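Local atomic coordinates of O-methyltransferase, SAM-dependent (Legionella pneumophila subsp. pneumophila, PDB entry 3R3H), a protein that probably transfers methyl groups from S-adenosylmethionine to oxygen atoms of acceptor substrates. Residues A49-M54 and M214-P219; Y73-M78 and V88-I93; K115-P120 and H126-E131; P120-L125 and K146-N151. One frame throughout, in Å; residues are numbered along the deposited sequence.

Contact 1 of 4, residues A49-M54 and M214-P219; sequences AQFMQM and MFLVQP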
loop_
_atom_site.group_PDB
_atom_site.type_symbol
_atom_site.label_atom_id
_atom_site.label_comp_id
_atom_site.label_asym_id
_atom_site.label_seq_id
_atom_site.Cartn_x
_atom_site.Cartn_y
_atom_site.Cartn_z
ATOM N N ALA A 49 9.854 -1.731 -3.457
ATOM C CA ALA A 49 10.741 -1.718 -2.311
ATOM C C ALA A 49 10.554 -0.432 -1.523
ATOM O O ALA A 49 10.595 -0.437 -0.292
ATOM C CB ALA A 49 12.176 -1.850 -2.781
ATOM N N GLN A 50 10.354 0.673 -2.228
ATOM C CA GLN A 50 10.172 1.935 -1.554
ATOM C C GLN A 50 8.841 1.920 -0.803
ATOM O O GLN A 50 8.688 2.590 0.223
ATOM C CB GLN A 50 10.230 3.069 -2.566
ATOM C CG GLN A 50 9.973 4.427 -1.955
ATOM C CD GLN A 50 10.534 5.563 -2.789
ATOM O OE1 GLN A 50 10.099 6.715 -2.669
ATOM N NE2 GLN A 50 11.523 5.250 -3.627
ATOM N N PHE A 51 7.881 1.150 -1.317
ATOM C CA PHE A 51 6.584 1.032 -0.673
ATOM C C PHE A 51 6.773 0.227 0.597
ATOM O O PHE A 51 6.177 0.541 1.621
ATOM C CB PHE A 51 5.579 0.322 -1.587
ATOM C CG PHE A 51 4.264 0.002 -0.914
ATOM C CD1 PHE A 51 3.784 -1.304 -0.875
ATOM C CD2 PHE A 51 3.517 1.001 -0.290
ATOM C CE1 PHE A 51 2.576 -1.616 -0.221
ATOM C CE2 PHE A 51 2.309 0.695 0.367
ATOM C CZ PHE A 51 1.844 -0.616 0.398
ATOM N N MET A 52 7.606 -0.810 0.520
ATOM C CA MET A 52 7.887 -1.680 1.664
ATOM C C MET A 52 8.714 -0.959 2.734
ATOM O O MET A 52 8.810 -1.403 3.884
ATOM C CB MET A 52 8.617 -2.952 1.205
ATOM C CG MET A 52 7.791 -3.857 0.268
ATOM S SD MET A 52 8.507 -5.499 0.025
ATOM C CE MET A 52 9.944 -5.070 -0.918
ATOM N N GLN A 53 9.321 0.155 2.339
ATOM C CA GLN A 53 10.111 0.973 3.253
ATOM C C GLN A 53 9.105 1.807 4.046
ATOM O O GLN A 53 9.263 2.026 5.250
ATOM C CB GLN A 53 11.023 1.918 2.474
ATOM C CG GLN A 53 12.237 1.279 1.868
ATOM C CD GLN A 53 13.189 2.312 1.326
ATOM O OE1 GLN A 53 14.406 2.188 1.482
ATOM N NE2 GLN A 53 12.642 3.346 0.690
ATOM N N MET A 54 8.089 2.292 3.336
ATOM C CA MET A 54 7.022 3.070 3.937
ATOM C C MET A 54 6.413 2.144 5.004
ATOM O O MET A 54 6.244 2.533 6.164
ATOM C CB MET A 54 5.986 3.414 2.864
ATOM C CG MET A 54 4.750 4.134 3.362
ATOM S SD MET A 54 4.859 5.899 3.240
ATOM C CE MET A 54 5.599 6.263 4.796
ATOM N N MET A 214 0.136 -8.105 -4.701
ATOM C CA MET A 214 0.762 -8.164 -3.381
ATOM C C MET A 214 -0.307 -8.188 -2.290
ATOM O O MET A 214 -1.169 -7.307 -2.203
ATOM C CB MET A 214 1.712 -6.971 -3.181
ATOM C CG MET A 214 2.542 -7.038 -1.894
ATOM S SD MET A 214 3.834 -5.778 -1.760
ATOM C CE MET A 214 5.228 -6.635 -2.609
ATOM N N PHE A 215 -0.249 -9.223 -1.467
ATOM C CA PHE A 215 -1.211 -9.409 -0.393
ATOM C C PHE A 215 -0.651 -8.866 0.911
ATOM O O PHE A 215 0.485 -9.166 1.274
ATOM C CB PHE A 215 -1.490 -10.902 -0.208
ATOM C CG PHE A 215 -2.920 -11.321 -0.478
ATOM C CD1 PHE A 215 -3.998 -10.566 -0.010
ATOM C CD2 PHE A 215 -3.186 -12.523 -1.133
ATOM C CE1 PHE A 215 -5.318 -11.006 -0.183
ATOM C CE2 PHE A 215 -4.496 -12.973 -1.312
ATOM C CZ PHE A 215 -5.566 -12.213 -0.835
ATOM N N LEU A 216 -1.440 -8.063 1.613
ATOM C CA LEU A 216 -1.014 -7.533 2.907
ATOM C C LEU A 216 -1.942 -8.126 3.962
ATOM O O LEU A 216 -3.145 -7.842 3.967
ATOM C CB LEU A 216 -1.121 -6.009 2.940
ATOM C CG LEU A 216 -0.198 -5.239 2.003
ATOM C CD1 LEU A 216 -0.423 -3.754 2.189
ATOM C CD2 LEU A 216 1.248 -5.597 2.300
ATOM N N VAL A 217 -1.410 -8.964 4.843
ATOM C CA VAL A 217 -2.248 -9.561 5.868
ATOM C C VAL A 217 -1.730 -9.185 7.242
ATOM O O VAL A 217 -0.525 -9.084 7.451
ATOM C CB VAL A 217 -2.291 -11.106 5.754
ATOM C CG1 VAL A 217 -2.379 -11.536 4.289
ATOM C CG2 VAL A 217 -1.086 -11.714 6.433
ATOM N N GLN A 218 -2.646 -8.974 8.177
ATOM C CA GLN A 218 -2.266 -8.610 9.533
ATOM C C GLN A 218 -3.122 -9.361 10.545
ATOM O O GLN A 218 -4.348 -9.377 10.445
ATOM C CB GLN A 218 -2.440 -7.112 9.730
ATOM C CG GLN A 218 -2.078 -6.628 11.109
ATOM C CD GLN A 218 -2.387 -5.164 11.289
ATOM O OE1 GLN A 218 -3.556 -4.756 11.285
ATOM N NE2 GLN A 218 -1.341 -4.355 11.445
ATOM N N PRO A 219 -2.491 -10.007 11.535
ATOM C CA PRO A 219 -3.307 -10.726 12.512
ATOM C C PRO A 219 -4.289 -9.806 13.262
ATOM O O PRO A 219 -4.006 -8.627 13.493
ATOM C CB PRO A 219 -2.256 -11.366 13.425
ATOM C CG PRO A 219 -1.100 -10.422 13.346
ATOM C CD PRO A 219 -1.059 -10.100 11.873
#
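Phe51 holds its ring out from helix 46-59 with CG anti to the backbone N (chi1 172°), while Leu216 on strand 214-219 sets CG beside its own N (chi1 -65°), and the two side chains meet between helix and strand. The touch is slight: CZ at the far end of the phenyl ring lies 4.3 Å from Leu216 CD1. The methyl comes to the ring edge, close to the ring plane, so the faces of Phe51 take no part in this pairing. One residue further along the helix, the sulfur of Met52 meets the terminal methyl of Met214, SD to CE 4.4 Å. Met214 covers that distance by keeping its chain extended through chi1 and chi2, both near 180°, before the last bond bends. The backbones stay well apart, with 10.7 Å between Met52 CA and Leu216 CA, and the side chains alone bridge the gap. Met214 and Leu216, two apart in the strand, lie on one face of the mixed seven-stranded sheet of a class I (Rossmann-like) methyltransferase. Strand 214-219 is the antiparallel member inserted between strands 164-169 and 203-208, and helix 46-59 rests against that face. Every residue that meets here is apolar and buried, so contact is made purely by hydrocarbon and sulfur. The second subunit closes in on the same region: its Leu208 packs on Phe51, and Met54 and Gln218 each meet the other's counterpart in that subunit.

Contact 2 of 4, residues Y73-M78 and V88-I93; sequences YSALAM and VITCDI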
loop_
_atom_site.group_PDB
_atom_site.type_symbol
_atom_site.label_atom_id
_atom_site.label_comp_id
_atom_site.label_asym_id
_atom_site.label_seq_id
_atom_site.Cartn_x
_atom_site.Cartn_y
_atom_site.Cartn_z
ATOM N N TYR A 73 19.044 -6.608 -2.996
ATOM C CA TYR A 73 18.472 -5.268 -3.181
ATOM C C TYR A 73 17.348 -4.963 -2.186
ATOM O O TYR A 73 17.360 -3.907 -1.534
ATOM C CB TYR A 73 17.946 -5.123 -4.615
ATOM C CG TYR A 73 17.305 -3.790 -4.945
ATOM C CD1 TYR A 73 16.011 -3.480 -4.517
ATOM C CD2 TYR A 73 17.996 -2.833 -5.675
ATOM C CE1 TYR A 73 15.423 -2.240 -4.816
ATOM C CE2 TYR A 73 17.427 -1.589 -5.973
ATOM C CZ TYR A 73 16.147 -1.298 -5.543
ATOM O OH TYR A 73 15.616 -0.065 -5.830
ATOM N N SER A 74 16.379 -5.872 -2.066
ATOM C CA SER A 74 15.272 -5.653 -1.140
ATOM C C SER A 74 15.735 -5.682 0.319
ATOM O O SER A 74 15.138 -5.037 1.180
ATOM C CB SER A 74 14.149 -6.689 -1.373
ATOM O OG SER A 74 14.660 -8.000 -1.543
ATOM N N ALA A 75 16.807 -6.421 0.588
ATOM C CA ALA A 75 17.349 -6.521 1.943
ATOM C C ALA A 75 18.010 -5.192 2.343
ATOM O O ALA A 75 17.954 -4.773 3.515
ATOM C CB ALA A 75 18.373 -7.663 2.015
ATOM N N LEU A 76 18.630 -4.544 1.356
ATOM C CA LEU A 76 19.299 -3.279 1.573
ATOM C C LEU A 76 18.270 -2.191 1.821
ATOM O O LEU A 76 18.325 -1.476 2.837
ATOM C CB LEU A 76 20.135 -2.939 0.347
ATOM C CG LEU A 76 20.886 -1.601 0.387
ATOM C CD1 LEU A 76 21.833 -1.567 1.587
ATOM C CD2 LEU A 76 21.650 -1.440 -0.914
ATOM N N ALA A 77 17.329 -2.077 0.883
ATOM C CA ALA A 77 16.253 -1.083 0.973
ATOM C C ALA A 77 15.556 -1.185 2.316
ATOM O O ALA A 77 15.265 -0.174 2.939
ATOM C CB ALA A 77 15.237 -1.300 -0.147
ATOM N N MET A 78 15.294 -2.415 2.753
ATOM C CA MET A 78 14.630 -2.657 4.029
ATOM C C MET A 78 15.419 -2.113 5.223
ATOM O O MET A 78 14.834 -1.457 6.094
ATOM C CB MET A 78 14.362 -4.162 4.214
ATOM C CG MET A 78 12.989 -4.603 3.693
ATOM S SD MET A 78 12.647 -6.383 3.794
ATOM C CE MET A 78 12.080 -6.674 2.124
ATOM N N VAL A 88 17.512 -6.807 9.766
ATOM C CA VAL A 88 16.812 -7.490 8.685
ATOM C C VAL A 88 17.468 -8.841 8.404
ATOM O O VAL A 88 18.671 -8.933 8.218
ATOM C CB VAL A 88 16.740 -6.621 7.371
ATOM C CG1 VAL A 88 17.908 -5.684 7.286
ATOM C CG2 VAL A 88 16.690 -7.522 6.133
ATOM N N ILE A 89 16.666 -9.897 8.418
ATOM C CA ILE A 89 17.158 -11.237 8.144
ATOM C C ILE A 89 16.682 -11.637 6.749
ATOM O O ILE A 89 15.502 -11.901 6.535
ATOM C CB ILE A 89 16.631 -12.228 9.188
ATOM C CG1 ILE A 89 17.248 -11.891 10.542
ATOM C CG2 ILE A 89 16.947 -13.665 8.766
ATOM C CD1 ILE A 89 16.857 -12.833 11.637
ATOM N N THR A 90 17.607 -11.633 5.799
ATOM C CA THR A 90 17.314 -11.989 4.421
ATOM C C THR A 90 17.640 -13.476 4.254
ATOM O O THR A 90 18.710 -13.934 4.659
ATOM C CB THR A 90 18.156 -11.103 3.447
ATOM O OG1 THR A 90 18.010 -11.565 2.100
ATOM C CG2 THR A 90 19.635 -11.147 3.829
ATOM N N CYS A 91 16.703 -14.238 3.693
ATOM C CA CYS A 91 16.915 -15.675 3.512
ATOM C C CYS A 91 17.035 -15.946 2.029
ATOM O O CYS A 91 16.037 -15.840 1.309
ATOM C CB CYS A 91 15.732 -16.472 4.086
ATOM S SG CYS A 91 15.254 -16.085 5.835
ATOM N N ASP A 92 18.245 -16.269 1.561
ATOM C CA ASP A 92 18.439 -16.543 0.139
ATOM C C ASP A 92 18.505 -18.040 -0.167
ATOM O O ASP A 92 19.494 -18.719 0.141
ATOM C CB ASP A 92 19.688 -15.845 -0.402
ATOM C CG ASP A 92 19.742 -15.861 -1.930
ATOM O OD1 ASP A 92 20.798 -15.529 -2.519
ATOM O OD2 ASP A 92 18.711 -16.204 -2.552
ATOM N N ILE A 93 17.426 -18.528 -0.782
ATOM C CA ILE A 93 17.253 -19.932 -1.142
ATOM C C ILE A 93 17.967 -20.254 -2.442
ATOM O O ILE A 93 18.211 -21.420 -2.759
ATOM C CB ILE A 93 15.769 -20.253 -1.311
ATOM C CG1 ILE A 93 15.231 -19.558 -2.563
ATOM C CG2 ILE A 93 15.012 -19.762 -0.090
ATOM C CD1 ILE A 93 13.828 -19.934 -2.934
#
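Ala75 and Thr90 form the tight part of this contact. Ala75 CB sits on the Thr90 side chain, 3.7 Å from its CB, with OG1 and CG2 on the flanks at 3.9 Å and 4.1 Å from the same Ala75 methyl. Because Ala75 has nothing beyond CB, the helix can come down until Ala75 CA is 6.0 Å from Thr90 CA. Thr90 turns OG1 anti to its backbone N (chi1 172°), and this hydroxyl is hydrogen-bonded to Glu66 OE2; the other carboxylate oxygen of Glu66 bonds to Ser74 OG, so one acidic side chain ties helix and strand together from the neighbouring strand. The two segments belong to a beta-alpha-beta unit, strand 63-68, helix 73-80 and strand 87-92, in the half of the Rossmann-like sheet that in class I methyltransferases usually binds S-adenosylmethionine; Asp92, at the end of its strand, probably corresponds to the acidic position that in relatives commonly holds the ribose of that cofactor. Looser is the Val88 side. Its CG1 lies 3.9 Å from Ala75 O, a methyl against a carbonyl of the helix, and CG2 comes no nearer to Ala75 CB than 4.5 Å. Met78 starts toward the strand but its thioether end leads off to Val64 and Glu66. This looser side is no more open to solvent, for Val88, Ala75 and Met78 are all buried.

Contact 3 of 4, residues K115-P120 and H126-E131; sequences KLRLGP and HSLLNE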
loop_
_atom_site.group_PDB
_atom_site.type_symbol
_atom_site.label_atom_id
_atom_site.label_comp_id
_atom_site.label_asym_id
_atom_site.label_seq_id
_atom_site.Cartn_x
_atom_site.Cartn_y
_atom_site.Cartn_z
ATOM N N LYS A 115 21.434 -9.599 8.128
ATOM C CA LYS A 115 21.848 -10.940 8.506
ATOM C C LYS A 115 21.423 -11.953 7.428
ATOM O O LYS A 115 20.274 -12.382 7.390
ATOM C CB LYS A 115 21.215 -11.290 9.865
ATOM C CG LYS A 115 22.017 -12.269 10.714
ATOM C CD LYS A 115 22.264 -13.584 9.969
ATOM C CE LYS A 115 23.288 -14.467 10.668
ATOM N NZ LYS A 115 22.728 -15.169 11.861
ATOM N N LEU A 116 22.356 -12.330 6.560
ATOM C CA LEU A 116 22.082 -13.284 5.491
ATOM C C LEU A 116 22.019 -14.742 5.956
ATOM O O LEU A 116 22.873 -15.213 6.699
ATOM C CB LEU A 116 23.145 -13.152 4.405
ATOM C CG LEU A 116 23.034 -14.040 3.163
ATOM C CD1 LEU A 116 21.823 -13.619 2.318
ATOM C CD2 LEU A 116 24.297 -13.908 2.338
ATOM N N ARG A 117 20.992 -15.456 5.512
ATOM C CA ARG A 117 20.818 -16.866 5.870
ATOM C C ARG A 117 20.635 -17.635 4.582
ATOM O O ARG A 117 19.596 -17.536 3.944
ATOM C CB ARG A 117 19.586 -17.048 6.743
ATOM C CG ARG A 117 19.673 -16.338 8.069
ATOM C CD ARG A 117 20.607 -17.047 9.011
ATOM N NE ARG A 117 19.876 -17.625 10.135
ATOM C CZ ARG A 117 19.492 -18.897 10.219
ATOM N NH1 ARG A 117 19.767 -19.762 9.244
ATOM N NH2 ARG A 117 18.823 -19.307 11.289
ATOM N N LEU A 118 21.647 -18.394 4.193
ATOM C CA LEU A 118 21.599 -19.166 2.954
ATOM C C LEU A 118 20.937 -20.534 3.131
ATOM O O LEU A 118 20.980 -21.120 4.212
ATOM C CB LEU A 118 23.023 -19.353 2.419
ATOM C CG LEU A 118 23.710 -18.054 2.034
ATOM C CD1 LEU A 118 25.194 -18.298 1.899
ATOM C CD2 LEU A 118 23.119 -17.536 0.728
ATOM N N GLY A 119 20.322 -21.042 2.067
ATOM C CA GLY A 119 19.695 -22.353 2.140
ATOM C C GLY A 119 18.177 -22.345 2.082
ATOM O O GLY A 119 17.551 -21.282 2.186
ATOM N N PRO A 120 17.554 -23.531 1.910
ATOM C CA PRO A 120 16.098 -23.704 1.834
ATOM C C PRO A 120 15.362 -22.910 2.912
ATOM O O PRO A 120 15.579 -23.118 4.114
ATOM C CB PRO A 120 15.935 -25.214 1.993
ATOM C CG PRO A 120 17.109 -25.729 1.267
ATOM C CD PRO A 120 18.226 -24.838 1.781
ATOM N N HIS A 126 12.167 -22.601 10.445
ATOM C CA HIS A 126 11.936 -23.403 11.643
ATOM C C HIS A 126 13.056 -23.092 12.616
ATOM O O HIS A 126 12.849 -22.991 13.822
ATOM C CB HIS A 126 11.927 -24.893 11.331
ATOM C CG HIS A 126 10.742 -25.321 10.531
ATOM N ND1 HIS A 126 10.813 -25.584 9.180
ATOM C CD2 HIS A 126 9.439 -25.447 10.875
ATOM C CE1 HIS A 126 9.601 -25.849 8.722
ATOM N NE2 HIS A 126 8.751 -25.770 9.729
ATOM N N SER A 127 14.255 -22.935 12.079
ATOM C CA SER A 127 15.406 -22.611 12.894
ATOM C C SER A 127 15.175 -21.291 13.631
ATOM O O SER A 127 15.519 -21.147 14.811
ATOM C CB SER A 127 16.642 -22.495 12.012
ATOM O OG SER A 127 17.540 -21.560 12.579
ATOM N N LEU A 128 14.605 -20.326 12.913
ATOM C CA LEU A 128 14.306 -19.016 13.477
ATOM C C LEU A 128 13.258 -19.130 14.574
ATOM O O LEU A 128 13.291 -18.376 15.547
ATOM C CB LEU A 128 13.798 -18.079 12.391
ATOM C CG LEU A 128 14.828 -17.512 11.427
ATOM C CD1 LEU A 128 14.112 -16.735 10.342
ATOM C CD2 LEU A 128 15.783 -16.612 12.173
ATOM N N LEU A 129 12.322 -20.063 14.402
ATOM C CA LEU A 129 11.278 -20.292 15.394
ATOM C C LEU A 129 11.894 -20.909 16.635
ATOM O O LEU A 129 11.707 -20.399 17.746
ATOM C CB LEU A 129 10.199 -21.226 14.851
ATOM C CG LEU A 129 8.928 -20.561 14.327
ATOM C CD1 LEU A 129 7.925 -21.642 13.956
ATOM C CD2 LEU A 129 8.350 -19.635 15.391
ATOM N N ASN A 130 12.612 -22.017 16.439
ATOM C CA ASN A 130 13.287 -22.723 17.531
ATOM C C ASN A 130 14.057 -21.686 18.337
ATOM O O ASN A 130 13.728 -21.375 19.483
ATOM C CB ASN A 130 14.295 -23.752 16.979
ATOM C CG ASN A 130 13.637 -25.037 16.461
ATOM O OD1 ASN A 130 12.498 -25.028 15.974
ATOM N ND2 ASN A 130 14.374 -26.148 16.543
ATOM N N GLU A 131 15.078 -21.139 17.693
ATOM C CA GLU A 131 15.961 -20.155 18.291
ATOM C C GLU A 131 15.335 -18.907 18.904
ATOM O O GLU A 131 15.472 -18.678 20.107
ATOM C CB GLU A 131 17.020 -19.749 17.262
ATOM C CG GLU A 131 17.829 -20.938 16.743
ATOM C CD GLU A 131 18.348 -21.839 17.869
ATOM O OE1 GLU A 131 19.120 -21.349 18.726
ATOM O OE2 GLU A 131 17.977 -23.035 17.904
#
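Arg117 NH2 gives a hydrogen bond to Ser127 OG, 2.9 Å long, between strand 114-118 and helix 121-132. The hydroxyl oxygen lies exactly in the guanidinium plane, at its edge, but the bond is bent, with an N-H...O angle of 142°. To get there the arginine leaves the strand with CG beside its backbone N (chi1 -63°), then turns at chi2 and again at chi3, two bends that lay NH2 beside Ser127. Ser127 CB stands 3.9 Å from the same NH2. The next helix residue, Leu128, brings its CD2 methyl to 4.2 Å from Arg117 NH2, approaching the flat group obliquely. Leu128 is the buried partner of the set; both it and the body of Arg117 also rest on Ile89 of strand 87-92. The backbone of Arg117 is held separately, by bonds to Thr90 and Asp92 in that adjacent strand. Strand 114-118 is the outermost parallel strand at its end of the Rossmann-like sheet, and from it the chain turns straight into the helix through Gly119, with a positive phi, and Pro120 at the N-cap position. The CA atoms of Arg117 and Leu128 remain 10.2 Å apart, a span that the long arginine bridges. Since its acceptor here is a neutral hydroxyl, the link is a single directional bond rather than a salt bridge, and with both partners only partly buried it is probably of modest strength.

Contact 4 of 4, residues P120-L125 and K146-N151; sequences PALDTL and KTNYLN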
loop_
_atom_site.group_PDB
_atom_site.type_symbol
_atom_site.label_atom_id
_atom_site.label_comp_id
_atom_site.label_asym_id
_atom_site.label_seq_id
_atom_site.Cartn_x
_atom_site.Cartn_y
_atom_site.Cartn_z
ATOM N N PRO A 120 17.554 -23.531 1.910
ATOM C CA PRO A 120 16.098 -23.704 1.834
ATOM C C PRO A 120 15.362 -22.910 2.912
ATOM O O PRO A 120 15.579 -23.118 4.114
ATOM C CB PRO A 120 15.935 -25.214 1.993
ATOM C CG PRO A 120 17.109 -25.729 1.267
ATOM C CD PRO A 120 18.226 -24.838 1.781
ATOM N N ALA A 121 14.488 -22.010 2.464
ATOM C CA ALA A 121 13.709 -21.147 3.349
ATOM C C ALA A 121 12.959 -21.858 4.479
ATOM O O ALA A 121 12.867 -21.347 5.601
ATOM C CB ALA A 121 12.742 -20.323 2.516
ATOM N N LEU A 122 12.411 -23.030 4.184
ATOM C CA LEU A 122 11.684 -23.779 5.198
ATOM C C LEU A 122 12.543 -24.034 6.443
ATOM O O LEU A 122 12.132 -23.724 7.561
ATOM C CB LEU A 122 11.201 -25.103 4.622
ATOM C CG LEU A 122 9.785 -25.461 5.077
ATOM C CD1 LEU A 122 8.782 -25.016 4.018
ATOM C CD2 LEU A 122 9.691 -26.962 5.324
ATOM N N ASP A 123 13.744 -24.584 6.241
ATOM C CA ASP A 123 14.661 -24.878 7.348
ATOM C C ASP A 123 15.059 -23.635 8.112
ATOM O O ASP A 123 15.079 -23.631 9.340
ATOM C CB ASP A 123 15.936 -25.553 6.849
ATOM C CG ASP A 123 15.664 -26.841 6.117
ATOM O OD1 ASP A 123 15.284 -26.766 4.927
ATOM O OD2 ASP A 123 15.825 -27.921 6.738
ATOM N N THR A 124 15.386 -22.584 7.375
ATOM C CA THR A 124 15.787 -21.334 7.988
ATOM C C THR A 124 14.682 -20.777 8.885
ATOM O O THR A 124 14.963 -20.201 9.936
ATOM C CB THR A 124 16.147 -20.290 6.911
ATOM O OG1 THR A 124 17.224 -20.781 6.100
ATOM C CG2 THR A 124 16.554 -18.978 7.561
ATOM N N LEU A 125 13.425 -20.955 8.476
ATOM C CA LEU A 125 12.296 -20.452 9.262
ATOM C C LEU A 125 12.002 -21.282 10.515
ATOM O O LEU A 125 11.612 -20.726 11.549
ATOM C CB LEU A 125 11.032 -20.354 8.402
ATOM C CG LEU A 125 11.066 -19.513 7.118
ATOM C CD1 LEU A 125 9.635 -19.254 6.671
ATOM C CD2 LEU A 125 11.797 -18.190 7.336
ATOM N N LYS A 146 7.253 -20.870 -4.736
ATOM C CA LYS A 146 5.792 -20.957 -4.716
ATOM C C LYS A 146 5.160 -22.239 -4.183
ATOM O O LYS A 146 4.069 -22.191 -3.606
ATOM C CB LYS A 146 5.250 -20.679 -6.119
ATOM C CG LYS A 146 5.979 -19.547 -6.858
ATOM C CD LYS A 146 6.025 -18.262 -6.038
ATOM C CE LYS A 146 7.154 -17.359 -6.509
ATOM N NZ LYS A 146 7.358 -16.180 -5.619
ATOM N N THR A 147 5.834 -23.372 -4.359
ATOM C CA THR A 147 5.282 -24.640 -3.906
ATOM C C THR A 147 5.383 -24.905 -2.414
ATOM O O THR A 147 5.199 -26.037 -1.975
ATOM C CB THR A 147 5.919 -25.818 -4.645
ATOM O OG1 THR A 147 7.330 -25.844 -4.378
ATOM C CG2 THR A 147 5.677 -25.689 -6.146
ATOM N N ASN A 148 5.688 -23.879 -1.628
ATOM C CA ASN A 148 5.760 -24.046 -0.174
ATOM C C ASN A 148 5.072 -22.846 0.433
ATOM O O ASN A 148 5.081 -22.645 1.647
ATOM C CB ASN A 148 7.207 -24.118 0.324
ATOM C CG ASN A 148 7.813 -25.494 0.153
ATOM O OD1 ASN A 148 8.718 -25.683 -0.654
ATOM N ND2 ASN A 148 7.309 -26.470 0.912
ATOM N N TYR A 149 4.468 -22.059 -0.446
ATOM C CA TYR A 149 3.745 -20.857 -0.069
ATOM C C TYR A 149 2.723 -21.077 1.050
ATOM O O TYR A 149 2.436 -20.160 1.811
ATOM C CB TYR A 149 3.082 -20.268 -1.324
ATOM C CG TYR A 149 3.763 -19.014 -1.853
ATOM C CD1 TYR A 149 5.155 -18.849 -1.780
ATOM C CD2 TYR A 149 3.009 -17.983 -2.418
ATOM C CE1 TYR A 149 5.768 -17.680 -2.256
ATOM C CE2 TYR A 149 3.608 -16.811 -2.895
ATOM C CZ TYR A 149 4.981 -16.666 -2.812
ATOM O OH TYR A 149 5.537 -15.510 -3.298
ATOM N N LEU A 150 2.182 -22.288 1.156
ATOM C CA LEU A 150 1.211 -22.589 2.206
ATOM C C LEU A 150 1.942 -22.739 3.540
ATOM O O LEU A 150 1.476 -22.288 4.600
ATOM C CB LEU A 150 0.456 -23.878 1.881
ATOM C CG LEU A 150 -1.065 -23.726 1.703
ATOM C CD1 LEU A 150 -1.700 -23.189 2.994
ATOM C CD2 LEU A 150 -1.349 -22.784 0.531
ATOM N N ASN A 151 3.099 -23.379 3.479
ATOM C CA ASN A 151 3.911 -23.581 4.660
ATOM C C ASN A 151 4.451 -22.245 5.139
ATOM O O ASN A 151 4.465 -21.964 6.345
ATOM C CB ASN A 151 5.051 -24.518 4.311
ATOM C CG ASN A 151 4.555 -25.878 3.906
ATOM O OD1 ASN A 151 4.077 -26.645 4.740
ATOM N ND2 ASN A 151 4.638 -26.180 2.615
#
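Leu122 reaches from helix 121-132 toward the start of helix 149-159, and its contact is made by one methyl. CB leaves the helix toward the other segment but stays beyond touching distance of it, and CG comes nearer without closing the gap. From CG the branches part: CD2 meets nothing of segment 146-151, while CD1 lies 3.8 Å from Asn151 CB and 4.0 Å from Asn148 CG, with Asn148 CB at 4.1 Å. The methyl therefore sits between two asparagines three residues apart, one at the N-cap position of helix 149-159 and the other in its first turn. Leu122 and Asn148 cross at about a right angle, and the meeting with Asn151 is more oblique. The first side-chain bonds of both asparagines point toward Leu122, and the chi1 of Asn148 (-81°) leaves its CG beside CD1. Asn148 makes no capping bond through its side chain. The methyl thus packs by van der Waals contact on the aliphatic and amide parts of two polar residues near the surface. Tyr152 of helix 149-159 also touches Ala121, Leu122 and Leu125. Within segment 146-151, Lys146 NZ bonds to Tyr149 OH over 3.0 Å, and Lys146 CD lies 3.7 Å above the tyrosine ring, offset toward its rim. NZ also forms a salt bridge to Asp143. Asp143, Asp169 and Asn170 sit near the carboxyl ends of the central parallel strands, at positions that in cation-dependent relatives of the catechol O-methyltransferase type hold a metal ion, consistent with an active-site region beside this helix start.

All four contacts belong to one Rossmann-like methyltransferase fold. Contact 1 joins residues far apart in sequence and encloses the other three along the chain; contact 2 closes before contact 3 opens, and contacts 3 and 4 interlock, sharing Pro120 and helix 121-132. Contacts 1 and 2 lie 14 Å apart between centres and touch where helices 46-59 and 73-80 pack together. Contacts 2 and 3 meet through the neighbouring parallel strands 87-92 and 114-118, with centres 13 Å apart. Contacts 3 and 4 are closest, 11 Å between centres, whereas contacts 1 and 3 are 22 Å apart. Contacts 1 to 3 tie helices to one sheet, while contact 4 joins the starts of two helices beside it.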